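Local coordinates for zinc-binding protein TroA (Treponema pallidum, PDB 1K0F) that binds zinc with high affinity in the periplasm and delivers it to the membrane permease of the TroABC ABC transporter for import into the cytoplasm, at residues P3-T8 against D14-I19; G22-K27 against K123-K128; G28-G33 against T64-V69; A81-I86 against P101-D106; K183-V188 against K223-L228. All blocks are in the same frame, centred on the assembly; numbering follows the deposited sequence.

Interaction 1 (P3-T8 against D14-I19); sequences PLVVTT and DAVKNI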
# COMPACT_ATOMS: atom_id res chain seq x y z
N PRO A 3 -26.24 -2.52 2.10
CA PRO A 3 -25.62 -1.86 0.93
C PRO A 3 -24.29 -2.45 0.47
O PRO A 3 -23.48 -2.91 1.28
CB PRO A 3 -25.46 -0.42 1.38
CG PRO A 3 -25.36 -0.53 2.86
CD PRO A 3 -26.32 -1.60 3.24
N LEU A 4 -24.07 -2.42 -0.84
CA LEU A 4 -22.86 -2.96 -1.43
C LEU A 4 -21.73 -1.95 -1.51
O LEU A 4 -21.83 -0.97 -2.23
CB LEU A 4 -23.15 -3.47 -2.83
CG LEU A 4 -21.93 -4.04 -3.54
CD1 LEU A 4 -21.38 -5.19 -2.71
CD2 LEU A 4 -22.30 -4.52 -4.93
N VAL A 5 -20.67 -2.19 -0.76
CA VAL A 5 -19.51 -1.32 -0.79
C VAL A 5 -18.51 -2.06 -1.66
O VAL A 5 -18.37 -3.27 -1.54
CB VAL A 5 -18.89 -1.11 0.60
CG1 VAL A 5 -17.53 -0.41 0.48
CG2 VAL A 5 -19.84 -0.31 1.49
N VAL A 6 -17.82 -1.35 -2.54
CA VAL A 6 -16.84 -2.01 -3.39
C VAL A 6 -15.56 -1.22 -3.37
O VAL A 6 -15.55 -0.03 -3.69
CB VAL A 6 -17.31 -2.14 -4.84
CG1 VAL A 6 -16.13 -2.55 -5.74
CG2 VAL A 6 -18.43 -3.20 -4.94
N THR A 7 -14.48 -1.88 -2.99
CA THR A 7 -13.19 -1.22 -2.91
C THR A 7 -12.17 -1.87 -3.83
O THR A 7 -12.34 -3.00 -4.28
CB THR A 7 -12.65 -1.23 -1.46
OG1 THR A 7 -11.94 -2.45 -1.24
CG2 THR A 7 -13.80 -1.13 -0.47
N THR A 8 -11.09 -1.14 -4.08
CA THR A 8 -10.03 -1.62 -4.93
C THR A 8 -8.97 -2.34 -4.12
O THR A 8 -9.07 -3.53 -3.89
CB THR A 8 -9.40 -0.44 -5.67
OG1 THR A 8 -9.14 0.61 -4.73
CG2 THR A 8 -10.36 0.09 -6.74
N ASP A 14 -9.91 -3.17 4.28
CA ASP A 14 -9.65 -3.41 5.68
C ASP A 14 -10.32 -2.34 6.51
O ASP A 14 -11.00 -2.63 7.48
CB ASP A 14 -8.17 -3.43 5.98
CG ASP A 14 -7.89 -3.83 7.40
OD1 ASP A 14 -8.07 -5.03 7.72
OD2 ASP A 14 -7.50 -2.96 8.20
N ALA A 15 -10.13 -1.09 6.11
CA ALA A 15 -10.73 0.01 6.84
C ALA A 15 -12.25 -0.15 6.86
O ALA A 15 -12.90 0.14 7.86
CB ALA A 15 -10.35 1.31 6.20
N VAL A 16 -12.80 -0.63 5.76
CA VAL A 16 -14.24 -0.84 5.66
C VAL A 16 -14.66 -1.91 6.67
O VAL A 16 -15.50 -1.67 7.53
CB VAL A 16 -14.63 -1.28 4.23
CG1 VAL A 16 -16.04 -1.86 4.22
CG2 VAL A 16 -14.54 -0.11 3.28
N LYS A 17 -14.05 -3.09 6.56
CA LYS A 17 -14.33 -4.22 7.44
C LYS A 17 -14.41 -3.82 8.91
O LYS A 17 -15.38 -4.12 9.61
CB LYS A 17 -13.25 -5.28 7.27
CG LYS A 17 -13.28 -5.97 5.92
CD LYS A 17 -12.74 -7.37 6.00
CE LYS A 17 -11.39 -7.47 5.32
NZ LYS A 17 -11.43 -8.40 4.16
N ASN A 18 -13.38 -3.13 9.37
CA ASN A 18 -13.29 -2.70 10.75
C ASN A 18 -14.39 -1.72 11.13
O ASN A 18 -14.94 -1.81 12.23
CB ASN A 18 -11.93 -2.07 11.01
CG ASN A 18 -10.81 -3.08 10.98
OD1 ASN A 18 -10.66 -3.88 11.89
ND2 ASN A 18 -10.01 -3.06 9.92
N ILE A 19 -14.70 -0.80 10.22
CA ILE A 19 -15.73 0.22 10.43
C ILE A 19 -17.16 -0.26 10.18
O ILE A 19 -17.98 -0.27 11.08
CB ILE A 19 -15.50 1.47 9.55
CG1 ILE A 19 -14.11 2.06 9.83
CG2 ILE A 19 -16.57 2.51 9.83
CD1 ILE A 19 -13.55 2.88 8.71
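Val16 of helix 10-20 meets two residues of strand 4-7 with a single methyl. Its CG2 lies 4.1 Å from Val5 CG1 and 4.0 Å from Thr7 CG2, so the branch is set between two neighbouring side chains on the same face of the strand. Val5 and Val16 approach tip to tip, whereas Thr7 and Val16 run past each other in opposite directions. Val16 CG1 stands anti to the backbone N (chi1 165°), which leaves CG2 anti to the carbonyl carbon and directed at the strand. The CA atoms of Val5 and Val16 are 8.3 Å apart, a spacing bridged by the branched side chains; Val6, between the two contacting strand residues, points away from the helix.

All three touching residues are buried. Leu26 of strand 25-28 and Leu56 of strand 54-57 each touch both Thr7 and Val16; from helix 107-124, Leu121 touches Val5 and Val117 touches Val16. Exposure rises at Lys17 and Asn18, which do not reach the strand segment. Asn18 ND2 gives a weak bond to Asp14 O (2.7 Å, N-H...O angle 129°), while Asp14 OD2 is bonded to Tyr139. The contact thus joins the first strand and helix of a beta-alpha-beta unit. With only methyl groups meeting, its chemistry implies cohesion by van der Waals contact and burial, without directional bonds.

Interaction 2 (G22-K27 against K123-K128); sequences GDVHLK and KLLPGK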
# COMPACT_ATOMS: atom_id res chain seq x y z
N GLY A 22 -20.25 -5.97 9.57
CA GLY A 22 -21.28 -6.70 8.85
C GLY A 22 -22.46 -5.85 8.48
O GLY A 22 -23.52 -6.37 8.13
N ASP A 23 -22.28 -4.54 8.55
CA ASP A 23 -23.36 -3.63 8.21
C ASP A 23 -23.35 -3.38 6.73
O ASP A 23 -24.14 -2.58 6.22
CB ASP A 23 -23.20 -2.32 8.94
CG ASP A 23 -23.28 -2.49 10.42
OD1 ASP A 23 -24.20 -3.19 10.89
OD2 ASP A 23 -22.42 -1.92 11.11
N VAL A 24 -22.45 -4.02 6.02
CA VAL A 24 -22.41 -3.85 4.58
C VAL A 24 -21.93 -5.12 3.93
O VAL A 24 -21.40 -6.01 4.59
CB VAL A 24 -21.47 -2.66 4.13
CG1 VAL A 24 -21.77 -1.42 4.93
CG2 VAL A 24 -20.00 -3.05 4.28
N HIS A 25 -22.16 -5.21 2.64
CA HIS A 25 -21.69 -6.34 1.88
C HIS A 25 -20.46 -5.71 1.27
O HIS A 25 -20.56 -4.66 0.62
CB HIS A 25 -22.71 -6.73 0.82
CG HIS A 25 -23.81 -7.58 1.36
ND1 HIS A 25 -25.11 -7.13 1.48
CD2 HIS A 25 -23.81 -8.85 1.82
CE1 HIS A 25 -25.86 -8.09 1.98
NE2 HIS A 25 -25.10 -9.15 2.20
N LEU A 26 -19.30 -6.31 1.49
CA LEU A 26 -18.06 -5.75 0.97
C LEU A 26 -17.37 -6.62 -0.06
O LEU A 26 -17.27 -7.82 0.09
CB LEU A 26 -17.11 -5.46 2.12
CG LEU A 26 -15.60 -5.43 1.83
CD1 LEU A 26 -15.29 -4.32 0.83
CD2 LEU A 26 -14.84 -5.22 3.13
N LYS A 27 -16.87 -5.99 -1.10
CA LYS A 27 -16.17 -6.72 -2.14
C LYS A 27 -14.80 -6.08 -2.39
O LYS A 27 -14.71 -4.95 -2.87
CB LYS A 27 -17.01 -6.74 -3.42
CG LYS A 27 -16.23 -7.14 -4.68
CD LYS A 27 -16.24 -8.66 -4.87
CE LYS A 27 -14.95 -9.18 -5.52
NZ LYS A 27 -15.22 -9.76 -6.86
N LYS A 123 -22.02 8.28 5.19
CA LYS A 123 -22.80 8.92 4.14
C LYS A 123 -23.68 7.85 3.49
O LYS A 123 -24.82 8.11 3.15
CB LYS A 123 -21.88 9.53 3.08
CG LYS A 123 -21.57 11.01 3.26
CD LYS A 123 -21.65 11.46 4.71
CE LYS A 123 -20.92 12.77 4.92
NZ LYS A 123 -21.65 13.68 5.84
N LEU A 124 -23.12 6.66 3.33
CA LEU A 124 -23.85 5.55 2.74
C LEU A 124 -24.95 5.06 3.69
O LEU A 124 -26.10 4.87 3.28
CB LEU A 124 -22.87 4.41 2.42
CG LEU A 124 -23.40 3.14 1.76
CD1 LEU A 124 -23.88 3.45 0.35
CD2 LEU A 124 -22.29 2.10 1.74
N LEU A 125 -24.61 4.89 4.97
CA LEU A 125 -25.57 4.43 5.97
C LEU A 125 -25.60 5.38 7.15
O LEU A 125 -25.00 5.12 8.19
CB LEU A 125 -25.20 3.04 6.46
CG LEU A 125 -24.95 2.06 5.31
CD1 LEU A 125 -24.64 0.67 5.88
CD2 LEU A 125 -26.17 2.02 4.38
N PRO A 126 -26.32 6.49 7.00
CA PRO A 126 -26.49 7.55 8.00
C PRO A 126 -26.91 7.01 9.36
O PRO A 126 -26.39 7.43 10.39
CB PRO A 126 -27.58 8.45 7.39
CG PRO A 126 -28.24 7.61 6.33
CD PRO A 126 -27.12 6.77 5.79
N GLY A 127 -27.85 6.08 9.34
CA GLY A 127 -28.33 5.50 10.58
C GLY A 127 -27.26 4.70 11.29
O GLY A 127 -27.41 4.39 12.47
N LYS A 128 -26.18 4.38 10.60
CA LYS A 128 -25.10 3.61 11.20
C LYS A 128 -23.93 4.46 11.69
O LYS A 128 -22.86 3.93 11.97
CB LYS A 128 -24.58 2.56 10.20
CG LYS A 128 -24.53 1.14 10.75
CD LYS A 128 -25.75 0.83 11.61
CE LYS A 128 -26.28 -0.58 11.37
NZ LYS A 128 -27.77 -0.61 11.39
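Asp23 opens the contact from the turn ahead of strand 25-28, and its carboxylate lies across the aliphatic part of Lys128. OD1 is 3.4 Å from Lys128 CE, and OD2 is 3.7 Å from Lys128 CG. The lysine chain bends at chi2, chi3 and chi4, and its NZ ends 4.4 Å from Asp23 OD1, beyond salt-bridge range; any attraction between the two charges is therefore probably long-range. The salt bridge of this carboxylate is made instead by OD2 with Arg135 of helix 129-156. The backbone of Asp23 takes part too, since Leu125 CD1 packs 3.3 Å from Asp23 O.

At Val24 the contact becomes apolar. Its CG1 lies 3.7 Å from the same Leu125 CD1, the two side chains crossing at a slant, and Val24 also touches Val5 and Val16. From His25 onward the chain enters the strand and leaves the other segment behind.

Leu125 is the first residue to leave helical angles after helix 107-124, and Lys128 is the N-cap of helix 129-156. The connection between these helices thus packs against the entry to strand 25-28, the second strand of the beta-alpha-beta unit 4-7/10-20/25-28 and an outermost strand of the parallel sheet.

Interaction 3 (G28-G33 against T64-V69); sequences GLMGPG and TKMGEV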
# COMPACT_ATOMS: atom_id res chain seq x y z
N GLY A 28 -13.75 -6.81 -2.04
CA GLY A 28 -12.41 -6.31 -2.27
C GLY A 28 -12.03 -6.67 -3.69
O GLY A 28 -11.79 -7.84 -4.00
N LEU A 29 -11.98 -5.67 -4.57
CA LEU A 29 -11.65 -5.90 -5.97
C LEU A 29 -10.22 -6.38 -6.24
O LEU A 29 -9.99 -7.21 -7.12
CB LEU A 29 -11.91 -4.65 -6.79
CG LEU A 29 -13.39 -4.44 -7.13
CD1 LEU A 29 -13.52 -3.42 -8.25
CD2 LEU A 29 -14.02 -5.78 -7.52
N MET A 30 -9.26 -5.84 -5.49
CA MET A 30 -7.87 -6.23 -5.67
C MET A 30 -7.37 -6.99 -4.44
O MET A 30 -7.23 -6.42 -3.36
CB MET A 30 -7.03 -4.99 -5.91
CG MET A 30 -7.74 -3.91 -6.69
SD MET A 30 -6.68 -2.50 -6.81
CE MET A 30 -7.12 -1.84 -8.41
N GLY A 31 -7.11 -8.27 -4.62
CA GLY A 31 -6.66 -9.08 -3.50
C GLY A 31 -5.16 -9.33 -3.41
O GLY A 31 -4.36 -8.72 -4.13
N PRO A 32 -4.75 -10.22 -2.50
CA PRO A 32 -3.33 -10.51 -2.34
C PRO A 32 -2.63 -10.65 -3.69
O PRO A 32 -3.26 -11.01 -4.69
CB PRO A 32 -3.31 -11.82 -1.55
CG PRO A 32 -4.76 -12.22 -1.36
CD PRO A 32 -5.58 -11.01 -1.58
N GLY A 33 -1.34 -10.35 -3.72
CA GLY A 33 -0.59 -10.47 -4.95
C GLY A 33 -1.14 -9.67 -6.11
O GLY A 33 -0.78 -9.92 -7.26
N THR A 64 -4.15 3.73 -11.55
CA THR A 64 -4.00 4.29 -12.89
C THR A 64 -4.99 3.84 -13.96
O THR A 64 -5.60 4.66 -14.64
CB THR A 64 -2.58 4.01 -13.42
OG1 THR A 64 -2.38 2.59 -13.51
CG2 THR A 64 -1.53 4.61 -12.49
N LYS A 65 -5.15 2.52 -14.11
CA LYS A 65 -6.03 1.97 -15.13
C LYS A 65 -7.52 1.80 -14.78
O LYS A 65 -8.15 0.84 -15.22
CB LYS A 65 -5.47 0.62 -15.59
CG LYS A 65 -4.36 0.73 -16.62
CD LYS A 65 -3.11 -0.02 -16.18
CE LYS A 65 -2.01 0.15 -17.20
NZ LYS A 65 -2.08 1.48 -17.86
N MET A 66 -8.08 2.72 -14.01
CA MET A 66 -9.49 2.62 -13.63
C MET A 66 -10.26 3.92 -13.81
O MET A 66 -11.48 3.95 -13.62
CB MET A 66 -9.61 2.13 -12.18
CG MET A 66 -9.40 0.64 -12.01
SD MET A 66 -9.94 0.04 -10.41
CE MET A 66 -10.62 -1.54 -10.87
N GLY A 67 -9.55 4.99 -14.16
CA GLY A 67 -10.17 6.30 -14.35
C GLY A 67 -11.47 6.29 -15.15
O GLY A 67 -12.49 6.79 -14.68
N GLU A 68 -11.42 5.74 -16.35
CA GLU A 68 -12.59 5.65 -17.21
C GLU A 68 -13.74 5.00 -16.44
O GLU A 68 -14.78 5.62 -16.24
CB GLU A 68 -12.27 4.83 -18.47
CG GLU A 68 -12.83 5.40 -19.77
CD GLU A 68 -11.88 6.39 -20.46
OE1 GLU A 68 -12.35 7.47 -20.88
OE2 GLU A 68 -10.67 6.09 -20.57
N VAL A 69 -13.52 3.77 -16.01
CA VAL A 69 -14.53 3.01 -15.26
C VAL A 69 -15.11 3.79 -14.08
O VAL A 69 -16.30 3.71 -13.81
CB VAL A 69 -13.97 1.66 -14.72
CG1 VAL A 69 -15.00 0.57 -14.88
CG2 VAL A 69 -12.68 1.28 -15.45
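Met66 meets Leu29 and Met30 where helix 67-73 starts against the loop that follows strand 25-28, an edge strand of the parallel four-stranded sheet. Along 64-69 the contact is reached at Met66, which occupies the N-cap position of the helix, is buried and supplies the whole of this segment's side of the contact. Its CG is anti to the carbonyl carbon (chi1 -79°); this setting and the extended chi2 bring SD to Met30, and the bend at chi3 sets CE toward Leu29. The helix continues from Gly67, and Val69 packs on Val46 of helix 43-51.

On the loop side, Leu29 CD1 is a loose neighbour of Met66 CE at 4.3 Å, while Leu29 also packs on Asp45 and Leu49 of helix 43-51. Met30 is additionally flanked by Thr8, Pro36 and Tyr39. Its side chain lies about 7 Å from that of Asp248 and about 8 Å from that of His37, both zinc ligands, so Met30 lies near the metal site without touching its residues. The two methionines reach toward each other tip to tip, the methyl CE of Met30 standing 3.9 Å from the sulfur SD of Met66.

Interaction 4 (A81-I86 against P101-D106); sequences AVSETI and PHVWFD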
# COMPACT_ATOMS: atom_id res chain seq x y z
N ALA A 81 -12.28 8.62 -3.78
CA ALA A 81 -10.86 8.31 -3.80
C ALA A 81 -10.44 8.80 -2.42
O ALA A 81 -10.10 9.97 -2.23
CB ALA A 81 -10.15 9.11 -4.88
N VAL A 82 -10.53 7.90 -1.45
CA VAL A 82 -10.23 8.19 -0.05
C VAL A 82 -8.99 9.01 0.24
O VAL A 82 -9.05 9.98 1.00
CB VAL A 82 -10.14 6.90 0.77
CG1 VAL A 82 -11.46 6.14 0.68
CG2 VAL A 82 -9.00 6.04 0.26
N SER A 83 -7.86 8.62 -0.34
CA SER A 83 -6.61 9.32 -0.07
C SER A 83 -6.44 10.72 -0.66
O SER A 83 -5.64 11.51 -0.17
CB SER A 83 -5.46 8.42 -0.48
OG SER A 83 -5.78 7.08 -0.13
N GLU A 84 -7.19 11.06 -1.70
CA GLU A 84 -7.06 12.38 -2.27
C GLU A 84 -7.63 13.39 -1.29
O GLU A 84 -7.87 14.54 -1.64
CB GLU A 84 -7.81 12.48 -3.59
CG GLU A 84 -7.46 11.36 -4.55
CD GLU A 84 -6.81 11.87 -5.81
OE1 GLU A 84 -5.68 12.41 -5.73
OE2 GLU A 84 -7.42 11.74 -6.89
N THR A 85 -7.87 12.96 -0.05
CA THR A 85 -8.37 13.88 0.96
C THR A 85 -7.16 14.29 1.79
O THR A 85 -7.30 14.88 2.85
CB THR A 85 -9.43 13.22 1.88
OG1 THR A 85 -8.83 12.18 2.66
CG2 THR A 85 -10.56 12.65 1.05
N ILE A 86 -5.98 13.94 1.30
CA ILE A 86 -4.74 14.28 1.98
C ILE A 86 -4.32 15.66 1.50
O ILE A 86 -4.08 15.85 0.31
CB ILE A 86 -3.63 13.24 1.66
CG1 ILE A 86 -3.70 12.10 2.68
CG2 ILE A 86 -2.27 13.88 1.70
CD1 ILE A 86 -3.51 10.71 2.11
N PRO A 101 1.29 7.85 -4.56
CA PRO A 101 0.01 7.35 -4.05
C PRO A 101 0.08 6.33 -2.91
O PRO A 101 -0.96 5.93 -2.39
CB PRO A 101 -0.65 6.76 -5.29
CG PRO A 101 0.49 6.39 -6.20
CD PRO A 101 1.73 7.11 -5.75
N HIS A 102 1.29 5.93 -2.53
CA HIS A 102 1.46 4.93 -1.48
C HIS A 102 1.45 5.51 -0.08
O HIS A 102 2.32 5.22 0.73
CB HIS A 102 2.75 4.18 -1.73
CG HIS A 102 2.86 3.63 -3.11
ND1 HIS A 102 3.33 4.38 -4.17
CD2 HIS A 102 2.52 2.43 -3.63
CE1 HIS A 102 3.29 3.66 -5.28
NE2 HIS A 102 2.80 2.47 -4.97
N VAL A 103 0.42 6.31 0.19
CA VAL A 103 0.26 6.96 1.48
C VAL A 103 -0.11 6.03 2.64
O VAL A 103 0.01 6.40 3.80
CB VAL A 103 -0.80 8.07 1.38
CG1 VAL A 103 -0.34 9.14 0.39
CG2 VAL A 103 -2.11 7.47 0.92
N TRP A 104 -0.57 4.84 2.31
CA TRP A 104 -0.94 3.89 3.36
C TRP A 104 0.31 3.37 4.05
O TRP A 104 0.24 2.43 4.84
CB TRP A 104 -1.69 2.72 2.75
CG TRP A 104 -0.92 2.08 1.68
CD1 TRP A 104 0.13 1.20 1.82
CD2 TRP A 104 -1.09 2.28 0.28
NE1 TRP A 104 0.61 0.85 0.58
CE2 TRP A 104 -0.11 1.50 -0.38
CE3 TRP A 104 -1.97 3.05 -0.49
CZ2 TRP A 104 0.00 1.46 -1.77
CZ3 TRP A 104 -1.86 3.01 -1.87
CH2 TRP A 104 -0.88 2.22 -2.49
N PHE A 105 1.46 3.96 3.73
CA PHE A 105 2.69 3.54 4.36
C PHE A 105 3.13 4.55 5.40
O PHE A 105 4.16 4.38 6.05
CB PHE A 105 3.78 3.29 3.32
CG PHE A 105 3.77 1.89 2.77
CD1 PHE A 105 3.46 0.81 3.60
CD2 PHE A 105 4.02 1.65 1.43
CE1 PHE A 105 3.40 -0.49 3.09
CE2 PHE A 105 3.96 0.36 0.91
CZ PHE A 105 3.65 -0.71 1.74
N ASP A 106 2.35 5.62 5.53
CA ASP A 106 2.57 6.62 6.56
C ASP A 106 1.28 6.50 7.37
O ASP A 106 0.31 7.19 7.12
CB ASP A 106 2.70 8.03 5.99
CG ASP A 106 3.00 9.06 7.08
OD1 ASP A 106 2.76 8.77 8.27
OD2 ASP A 106 3.47 10.17 6.74
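Val103 carries the apolar part of this contact, reaching into the loop 81-86 from just beyond an inverse gamma turn centred on the zinc ligand His102. Its CG2 touches Ile86 CD1 at 3.7 Å and Ser83 CB at 3.8 Å, while CG1 also comes within 3.9 Å of Ile86 CD1. Ile86 and Val103 meet tip to tip. With the valine chi1 at -63°, CG1 is anti to the carbonyl carbon and CG2 falls between the backbone N and the carbonyl carbon, from where it faces both partners. Leu60 and Tyr173 add to the packing round Val103.

Polar groups are bonded to partners other than the Val103 side chain. Ser83 OG, whose CB carries the packing, is bonded to Asn58 OD1 and Ser113 OG. Within the loop, Thr85 OG1 donates to Val82 O at 2.8 Å, almost in line with the carbonyl (C=O...donor angle 173°), and Ile86 N bonds to Ser83 O. On the other segment, Asp106 N bonds to Val103 O at 3.0 Å; the Asp106 side chain caps the start of helix 107-124.

Within 101-106 the aromatic rings lie against their neighbours. The CA of His102 lies 3.6 Å above one face of the Trp104 ring, offset toward its rim. Trp104 NE1, hydrogen-bonded to Ser247 O, is 3.4 Å above one face of the Phe105 ring, again offset toward the rim. His102 ND1 is bonded to Asp100 OD1, which probably restrains the imidazole's rotation as a second-shell partner would. The chemistry suggests a division of labour: methyl packing joins the two loops, while a separate bond from Asp100 probably orients the metal-binding histidine.

Interaction 5 (K183-V188 against K223-L228); sequences KGLQGV and KNVEAL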
# COMPACT_ATOMS: atom_id res chain seq x y z
N LYS A 183 14.90 2.57 -2.02
CA LYS A 183 15.21 2.51 -3.43
C LYS A 183 14.39 1.34 -3.93
O LYS A 183 14.17 0.39 -3.19
CB LYS A 183 16.70 2.22 -3.64
CG LYS A 183 17.64 3.33 -3.16
CD LYS A 183 18.08 4.22 -4.32
CE LYS A 183 19.17 5.21 -3.92
NZ LYS A 183 19.58 5.02 -2.49
N GLY A 184 13.94 1.41 -5.17
CA GLY A 184 13.14 0.33 -5.72
C GLY A 184 13.55 -0.02 -7.13
O GLY A 184 13.87 0.86 -7.92
N LEU A 185 13.56 -1.31 -7.43
CA LEU A 185 13.94 -1.77 -8.76
C LEU A 185 13.00 -1.20 -9.82
O LEU A 185 13.39 -0.98 -10.96
CB LEU A 185 13.95 -3.30 -8.82
CG LEU A 185 14.80 -3.93 -9.94
CD1 LEU A 185 16.25 -3.55 -9.75
CD2 LEU A 185 14.63 -5.43 -9.93
N GLN A 186 11.75 -0.96 -9.44
CA GLN A 186 10.78 -0.40 -10.37
C GLN A 186 10.34 0.95 -9.80
O GLN A 186 10.37 1.15 -8.59
CB GLN A 186 9.58 -1.33 -10.52
CG GLN A 186 9.72 -2.32 -11.66
CD GLN A 186 8.39 -2.68 -12.26
OE1 GLN A 186 7.84 -1.94 -13.08
NE2 GLN A 186 7.85 -3.84 -11.87
N GLY A 187 9.95 1.88 -10.67
CA GLY A 187 9.55 3.20 -10.21
C GLY A 187 8.25 3.19 -9.42
O GLY A 187 7.73 2.14 -9.07
N VAL A 188 7.74 4.38 -9.14
CA VAL A 188 6.49 4.50 -8.41
C VAL A 188 5.39 3.76 -9.18
O VAL A 188 4.30 3.52 -8.65
CB VAL A 188 6.09 6.00 -8.23
CG1 VAL A 188 5.63 6.59 -9.56
CG2 VAL A 188 5.00 6.12 -7.18
N LYS A 223 10.85 -12.42 -10.05
CA LYS A 223 11.89 -12.65 -11.04
C LYS A 223 12.78 -11.44 -11.26
O LYS A 223 13.92 -11.58 -11.70
CB LYS A 223 11.26 -13.11 -12.37
CG LYS A 223 11.62 -12.30 -13.63
CD LYS A 223 10.42 -12.25 -14.56
CE LYS A 223 10.01 -13.63 -15.08
NZ LYS A 223 11.19 -14.52 -15.31
N ASN A 224 12.28 -10.27 -10.90
CA ASN A 224 13.07 -9.06 -11.08
C ASN A 224 14.03 -8.76 -9.94
O ASN A 224 15.19 -8.45 -10.19
CB ASN A 224 12.14 -7.87 -11.30
CG ASN A 224 11.50 -7.91 -12.68
OD1 ASN A 224 12.16 -7.68 -13.69
ND2 ASN A 224 10.20 -8.20 -12.72
N VAL A 225 13.57 -8.85 -8.70
CA VAL A 225 14.47 -8.59 -7.58
C VAL A 225 15.54 -9.68 -7.46
O VAL A 225 16.71 -9.38 -7.21
CB VAL A 225 13.70 -8.48 -6.24
CG1 VAL A 225 14.62 -8.85 -5.07
CG2 VAL A 225 13.16 -7.06 -6.07
N GLU A 226 15.15 -10.94 -7.63
CA GLU A 226 16.10 -12.04 -7.55
C GLU A 226 17.18 -11.85 -8.59
O GLU A 226 18.29 -12.37 -8.44
CB GLU A 226 15.40 -13.37 -7.81
CG GLU A 226 14.23 -13.64 -6.91
CD GLU A 226 14.06 -15.11 -6.63
OE1 GLU A 226 14.35 -15.94 -7.54
OE2 GLU A 226 13.64 -15.45 -5.51
N ALA A 227 16.84 -11.13 -9.66
CA ALA A 227 17.79 -10.88 -10.73
C ALA A 227 18.75 -9.81 -10.25
O ALA A 227 19.94 -9.83 -10.55
CB ALA A 227 17.05 -10.41 -11.97
N LEU A 228 18.21 -8.86 -9.50
CA LEU A 228 19.02 -7.80 -8.95
C LEU A 228 19.94 -8.49 -7.97
O LEU A 228 21.13 -8.22 -7.93
CB LEU A 228 18.15 -6.78 -8.23
CG LEU A 228 18.83 -5.83 -7.24
CD1 LEU A 228 20.12 -5.26 -7.83
CD2 LEU A 228 17.86 -4.71 -6.89
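Leu185 and Leu228 both set CG anti to the backbone N (chi1 -158° and 162°), and this setting, with a turn at chi2 in each, brings their methyl groups together between the end of strand 181-184 and helix 225-233. Leu185 CD1 lies 3.5 Å from Leu228 CD2 and 4.0 Å from Leu228 CB, the two side chains passing alongside in opposite senses rather than meeting end on. The second methyl of Leu185 is turned to Asn224 and Val225. There CD2 is 3.7 Å from Asn224 CB, and it also packs close to Asn224 O, with Val225 CG2 a looser neighbour at 4.4 Å. CD1 thus serves mainly Leu228 and CD2 mainly Asn224, though CD2 also comes near Leu228 CB, and Leu185 accounts for the largest share of the buried surface.

The same carbonyl, Asn224 O, accepts a backbone bond from Leu228 N at 3.1 Å and a weak one from Ala227 N. It is therefore satisfied by these bonds, and the methyl of Leu185 merely covers it. Asn224 ND2 has a weak bond to Pro221 O, just before the segment. The closest CA atoms of the two segments, those of Leu185 and Val225, are 6.9 Å apart, short enough for a side chain of this length to span.

The chain turns a corner at Leu185, which is bonded through its backbone to Thr166 of the adjoining strand 163-166. The contact joins the end of strand 181-184 to helix 225-233, with helix 196-208 packing on both: its Leu202 touches Leu185 and Leu228, and its Ile206 adds to Leu228.

Overall arrangement
Interactions 1 and 2 share the parallel sheet: their centres are 8 Å apart, and Val5 N to His25 O (2.8 Å) and Pro3 O to His25 N (3.0 Å) probably hydrogen-bond strands 4-7 and 25-28. Interaction 3 continues from this sheet through the probable bonds of Thr7 O to Leu29 N and Thr8 O to Met30 N. Interaction 4 touches interaction 5 where Val188 O lies 3.5 Å from His102 CE1, although their centres are 23 Å apart. Interaction 4 supplies the zinc ligand His102, and 3 and 5 each bring a side chain near the zinc-free site, Leu185 coming within about 6 Å of the His168 side chain. Interactions 1 and 2 lie away from it.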